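Local coordinates for protein alpha-fucosidase GH29 (Fusarium graminearum, PDB 4PSR) that hydrolyses alpha-L-fucosides as a family 29 glycoside hydrolase and probably releases alpha-1,6-linked fucose from the reducing-end N-acetylglucosamine of glycoprotein glycans, at residues Val123-His126 with Phe130-Trp133; Trp140-Tyr145 with Leu149-Leu154. One frame throughout, in Å; residues are numbered along the deposited sequence. Where two conformers were deposited one is given.

Contact 1. Residues Val123-His126 with Phe130-Trp133; sequences VAEH and FSMW. With FUL (beta-L-fucopyranose), chain M.
Ala124 O takes the backbone N-H of Met132 at 2.8 Å, so the Ala124 carbonyl, near the end of the strand, is satisfied where the chain turns back. Beside this bond Glu125 OE1 accepts from Ser131 OG at 2.7 Å. The hydroxyl comes from above the carboxylate plane, 57° out of it, while OE2 forms a salt bridge with Lys210 and Ser131 OG has a further partner in Asn138 ND2. An extended glutamate, CG anti to the backbone N (chi1 179°), is long enough to carry its charge to these partners in a buried setting. A water bridges the two backbones, accepting from His126 N at 2.8 Å and donating to Phe130 O at 2.7 Å. The strand is the second of the parallel eight-stranded TIM barrel, and its C-terminal end delivers His126 to the fucose, as the barrel architecture leads one to expect. There NE2 meets FUL O4 at 2.9 Å near the imidazole plane, and makes a weak bond to O3; His34 and His127 also bind the sugar. Small Ala124 leaves room for the indole of Trp133, whose CZ3 lies 4.0 Å from Ala124 CB, and Ser131 CB sits over one indole face, toward its rim. Trp133 NE1 is bound by Glu213, so the ring is anchored at its polar edge as well. Met132 bends at chi3 (-79°), which brings its flexible thioether end back to the strand, with CE 3.2 Å from Val123 O.

Contact 2. Residues Trp140-Tyr145 with Leu149-Leu154; sequences WNPVNY and LDLVKL
Pro142 and Leu149 are joined through their backbones, Leu149 N donating to Pro142 O at 2.9 Å where the loop approaches helix 151-161. The bond is bent, with an N-H...O angle of 138°. Val143 and Leu149 have the closest CA pair, 4.8 Å apart. This is the end of a beta-alpha loop of the TIM barrel, and both sides are shaped by side-chain-to-backbone motifs. On the loop side Asn141 OD1 receives two amides, Val143 N in the carbonyl plane (an Asx turn) and Asn144 N tilted 30° from it; asparagine suits the place because its short side chain lets the amide oxygen reach forward to the N-H groups two and three residues on, while ND2 donates to Asn138 O. On the helix side Asp150 is the N-cap, an acceptor where the first turn leaves amides without helical carbonyls, and its OD2 is held by His217. Its neighbour Leu151 turns a branch to the proline: CD1 lies 4.1 Å from Pro142 CB, the two side chains crossing obliquely. The rigid proline ring also sets CG 3.3 Å from Leu149 O, and the ring also touches Phe130. Val143 uses one branch: CG2, anti to the carbonyl carbon, packs 3.8 Å from Asp150 CB. With CG anti to its own backbone N (chi1 -176°), Asp150 is placed to bring OD1 3.0 Å from Lys153 N, which meets it from above the carboxylate plane.

Overall arrangement
Strand 119-125 runs up the barrel and the chain leaves it at His126. Contact 1 closes the short loop that follows, folding 130-133 back on the strand end; only afterwards does the chain reach 140-145, and contact 2 closes a second short loop just as helix 151-161 begins. The two loops are therefore in series, neither enclosing nor crossing the other, yet the centres of the two contacts lie about 9 Å apart. Backbone bonds join them: Ser131 N to Trp140 O, 3.0 Å, and Met132 O to Val152 N, also 3.0 Å. Residues 130-133 thus link the strand's fucose-binding end to both the later loop and the first turn of the helix.

Contact 1. Residues Val123-His126 with Phe130-Trp133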
# COMPACT_ATOMS: atom_id res chain seq x y z
N VAL A 123 12.89 2.91 -4.94
CA VAL A 123 12.74 2.24 -6.22
C VAL A 123 14.15 1.86 -6.66
O VAL A 123 15.00 2.73 -6.87
CB VAL A 123 12.05 3.14 -7.27
CG1 VAL A 123 12.14 2.52 -8.66
CG2 VAL A 123 10.61 3.38 -6.88
N ALA A 124 14.43 0.56 -6.75
CA ALA A 124 15.77 0.09 -7.13
C ALA A 124 15.90 -0.01 -8.64
O ALA A 124 17.01 0.15 -9.18
CB ALA A 124 16.08 -1.24 -6.49
N GLU A 125 14.80 -0.32 -9.33
CA GLU A 125 14.80 -0.33 -10.80
C GLU A 125 13.35 -0.09 -11.22
O GLU A 125 12.47 -0.85 -10.81
CB GLU A 125 15.30 -1.64 -11.37
CG GLU A 125 15.26 -1.62 -12.91
CD GLU A 125 15.98 -2.74 -13.59
OE1 GLU A 125 16.72 -3.48 -12.95
OE2 GLU A 125 15.75 -2.90 -14.83
N HIS A 126 13.12 0.96 -12.01
CA HIS A 126 11.79 1.23 -12.53
C HIS A 126 11.61 0.47 -13.86
O HIS A 126 12.14 -0.61 -14.00
CB HIS A 126 11.56 2.74 -12.60
CG HIS A 126 10.12 3.12 -12.67
ND1 HIS A 126 9.53 3.50 -13.86
CD2 HIS A 126 9.14 3.10 -11.74
CE1 HIS A 126 8.24 3.74 -13.64
NE2 HIS A 126 7.98 3.49 -12.36
N PHE A 130 17.39 0.66 -15.86
CA PHE A 130 18.56 1.15 -15.10
C PHE A 130 18.47 0.58 -13.68
O PHE A 130 17.58 0.95 -12.91
CB PHE A 130 18.50 2.68 -15.09
CG PHE A 130 19.73 3.38 -14.51
CD1 PHE A 130 20.98 3.20 -15.09
CD2 PHE A 130 19.62 4.26 -13.44
CE1 PHE A 130 22.11 3.86 -14.60
CE2 PHE A 130 20.75 4.94 -12.97
CZ PHE A 130 21.98 4.74 -13.55
N SER A 131 19.38 -0.35 -13.37
CA SER A 131 19.42 -0.97 -12.04
C SER A 131 20.24 -0.09 -11.13
O SER A 131 21.37 0.20 -11.47
CB SER A 131 20.09 -2.34 -12.10
OG SER A 131 19.43 -3.21 -13.00
N MET A 132 19.73 0.34 -9.97
CA MET A 132 20.44 1.35 -9.18
C MET A 132 21.31 0.77 -8.06
O MET A 132 21.77 1.53 -7.17
CB MET A 132 19.48 2.42 -8.71
CG MET A 132 19.18 3.36 -9.89
SD MET A 132 18.09 4.74 -9.46
CE MET A 132 16.49 3.90 -9.49
N TRP A 133 21.63 -0.51 -8.14
CA TRP A 133 22.66 -1.14 -7.30
C TRP A 133 23.89 -1.46 -8.18
O TRP A 133 23.85 -1.32 -9.41
CB TRP A 133 22.14 -2.38 -6.57
CG TRP A 133 21.72 -3.49 -7.48
CD1 TRP A 133 22.47 -4.58 -7.81
CD2 TRP A 133 20.47 -3.63 -8.19
NE1 TRP A 133 21.78 -5.38 -8.68
CE2 TRP A 133 20.56 -4.81 -8.95
CE3 TRP A 133 19.30 -2.85 -8.28
CZ2 TRP A 133 19.52 -5.26 -9.76
CZ3 TRP A 133 18.27 -3.28 -9.11
CH2 TRP A 133 18.39 -4.49 -9.83
C1 FUL M . 2.72 2.10 -11.94
C2 FUL M . 3.94 2.57 -12.70
O2 FUL M . 3.76 2.47 -14.13
C3 FUL M . 4.16 4.00 -12.29
O3 FUL M . 5.24 4.53 -13.03
C4 FUL M . 4.44 4.01 -10.81
O4 FUL M . 5.66 3.31 -10.56
C5 FUL M . 3.27 3.36 -10.08
C6 FUL M . 3.50 3.25 -8.58
O5 FUL M . 2.99 2.05 -10.56
O1 FUL M . 2.41 0.79 -12.35
O HOH W 1 15.36 2.56 -12.74

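Contact 2. Residues Trp140-Tyr145 with Leu149-Leu154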
# COMPACT_ATOMS: atom_id res chain seq x y z
N TRP A 140 23.95 -1.24 -16.96
CA TRP A 140 23.26 0.02 -16.90
C TRP A 140 22.94 0.32 -15.44
O TRP A 140 21.86 0.00 -14.94
CB TRP A 140 21.99 -0.02 -17.78
CG TRP A 140 22.36 -0.17 -19.24
CD1 TRP A 140 22.41 -1.35 -19.95
CD2 TRP A 140 22.74 0.86 -20.15
NE1 TRP A 140 22.80 -1.09 -21.24
CE2 TRP A 140 23.01 0.24 -21.39
CE3 TRP A 140 22.86 2.25 -20.04
CZ2 TRP A 140 23.39 0.97 -22.51
CZ3 TRP A 140 23.22 2.96 -21.15
CH2 TRP A 140 23.49 2.31 -22.38
N ASN A 141 23.91 0.93 -14.77
CA ASN A 141 23.80 1.13 -13.32
C ASN A 141 24.64 2.35 -12.93
O ASN A 141 25.53 2.80 -13.69
CB ASN A 141 24.17 -0.16 -12.56
CG ASN A 141 25.66 -0.45 -12.54
OD1 ASN A 141 26.45 0.37 -12.07
ND2 ASN A 141 26.04 -1.63 -12.99
N PRO A 142 24.38 2.93 -11.75
CA PRO A 142 25.00 4.18 -11.33
C PRO A 142 26.39 4.03 -10.72
O PRO A 142 26.96 5.04 -10.33
CB PRO A 142 24.00 4.73 -10.30
CG PRO A 142 23.42 3.49 -9.68
CD PRO A 142 23.24 2.58 -10.89
N VAL A 143 26.91 2.82 -10.68
CA VAL A 143 28.32 2.61 -10.31
C VAL A 143 29.16 2.73 -11.59
O VAL A 143 30.18 3.42 -11.62
CB VAL A 143 28.54 1.24 -9.64
CG1 VAL A 143 30.04 0.97 -9.40
CG2 VAL A 143 27.79 1.16 -8.32
N ASN A 144 28.73 2.08 -12.66
CA ASN A 144 29.44 2.21 -13.95
C ASN A 144 29.35 3.60 -14.57
O ASN A 144 30.30 4.10 -15.18
CB ASN A 144 28.86 1.24 -14.96
CG ASN A 144 29.28 -0.17 -14.71
OD1 ASN A 144 30.35 -0.42 -14.13
ND2 ASN A 144 28.47 -1.13 -15.17
N TYR A 145 28.17 4.21 -14.48
CA TYR A 145 27.87 5.48 -15.13
C TYR A 145 27.38 6.51 -14.14
O TYR A 145 26.95 6.17 -13.04
CB TYR A 145 26.79 5.25 -16.19
CG TYR A 145 27.19 4.23 -17.24
CD1 TYR A 145 28.37 4.37 -17.95
CD2 TYR A 145 26.43 3.09 -17.44
CE1 TYR A 145 28.75 3.39 -18.89
CE2 TYR A 145 26.79 2.14 -18.35
CZ TYR A 145 27.96 2.28 -19.06
OH TYR A 145 28.30 1.29 -19.97
N LEU A 149 28.10 5.73 -7.72
CA LEU A 149 27.60 5.37 -6.40
C LEU A 149 26.62 4.23 -6.50
O LEU A 149 25.78 4.18 -7.44
CB LEU A 149 26.85 6.54 -5.74
CG LEU A 149 27.71 7.76 -5.42
CD1 LEU A 149 26.83 8.91 -5.01
CD2 LEU A 149 28.73 7.41 -4.34
N ASP A 150 26.72 3.30 -5.57
CA ASP A 150 25.74 2.23 -5.43
C ASP A 150 24.58 2.82 -4.61
O ASP A 150 24.58 2.77 -3.36
CB ASP A 150 26.36 1.01 -4.77
CG ASP A 150 25.41 -0.18 -4.66
OD1 ASP A 150 24.19 0.04 -4.71
OD2 ASP A 150 25.90 -1.31 -4.51
N LEU A 151 23.63 3.46 -5.30
CA LEU A 151 22.56 4.20 -4.63
C LEU A 151 21.72 3.29 -3.76
O LEU A 151 21.40 3.66 -2.63
CB LEU A 151 21.70 4.96 -5.65
CG LEU A 151 22.48 5.98 -6.47
CD1 LEU A 151 21.56 6.53 -7.57
CD2 LEU A 151 23.03 7.10 -5.60
N VAL A 152 21.38 2.12 -4.28
CA VAL A 152 20.53 1.20 -3.51
C VAL A 152 21.22 0.75 -2.21
O VAL A 152 20.57 0.71 -1.17
CB VAL A 152 20.04 0.07 -4.42
CG1 VAL A 152 19.47 -1.07 -3.64
CG2 VAL A 152 18.97 0.63 -5.41
N LYS A 153 22.51 0.43 -2.26
CA LYS A 153 23.21 0.01 -1.05
C LYS A 153 23.33 1.16 -0.04
O LYS A 153 23.14 0.93 1.15
CB LYS A 153 24.57 -0.60 -1.39
CG LYS A 153 25.26 -1.32 -0.24
CD LYS A 153 24.58 -2.63 0.19
CE LYS A 153 25.50 -3.40 1.12
NZ LYS A 153 24.87 -4.55 1.81
N LEU A 154 23.60 2.37 -0.53
CA LEU A 154 23.66 3.57 0.33
C LEU A 154 22.31 3.74 1.06
O LEU A 154 22.26 3.95 2.28
CB LEU A 154 23.89 4.79 -0.58
CG LEU A 154 24.72 6.05 -0.36
CD1 LEU A 154 25.91 5.88 0.54
CD2 LEU A 154 25.19 6.46 -1.76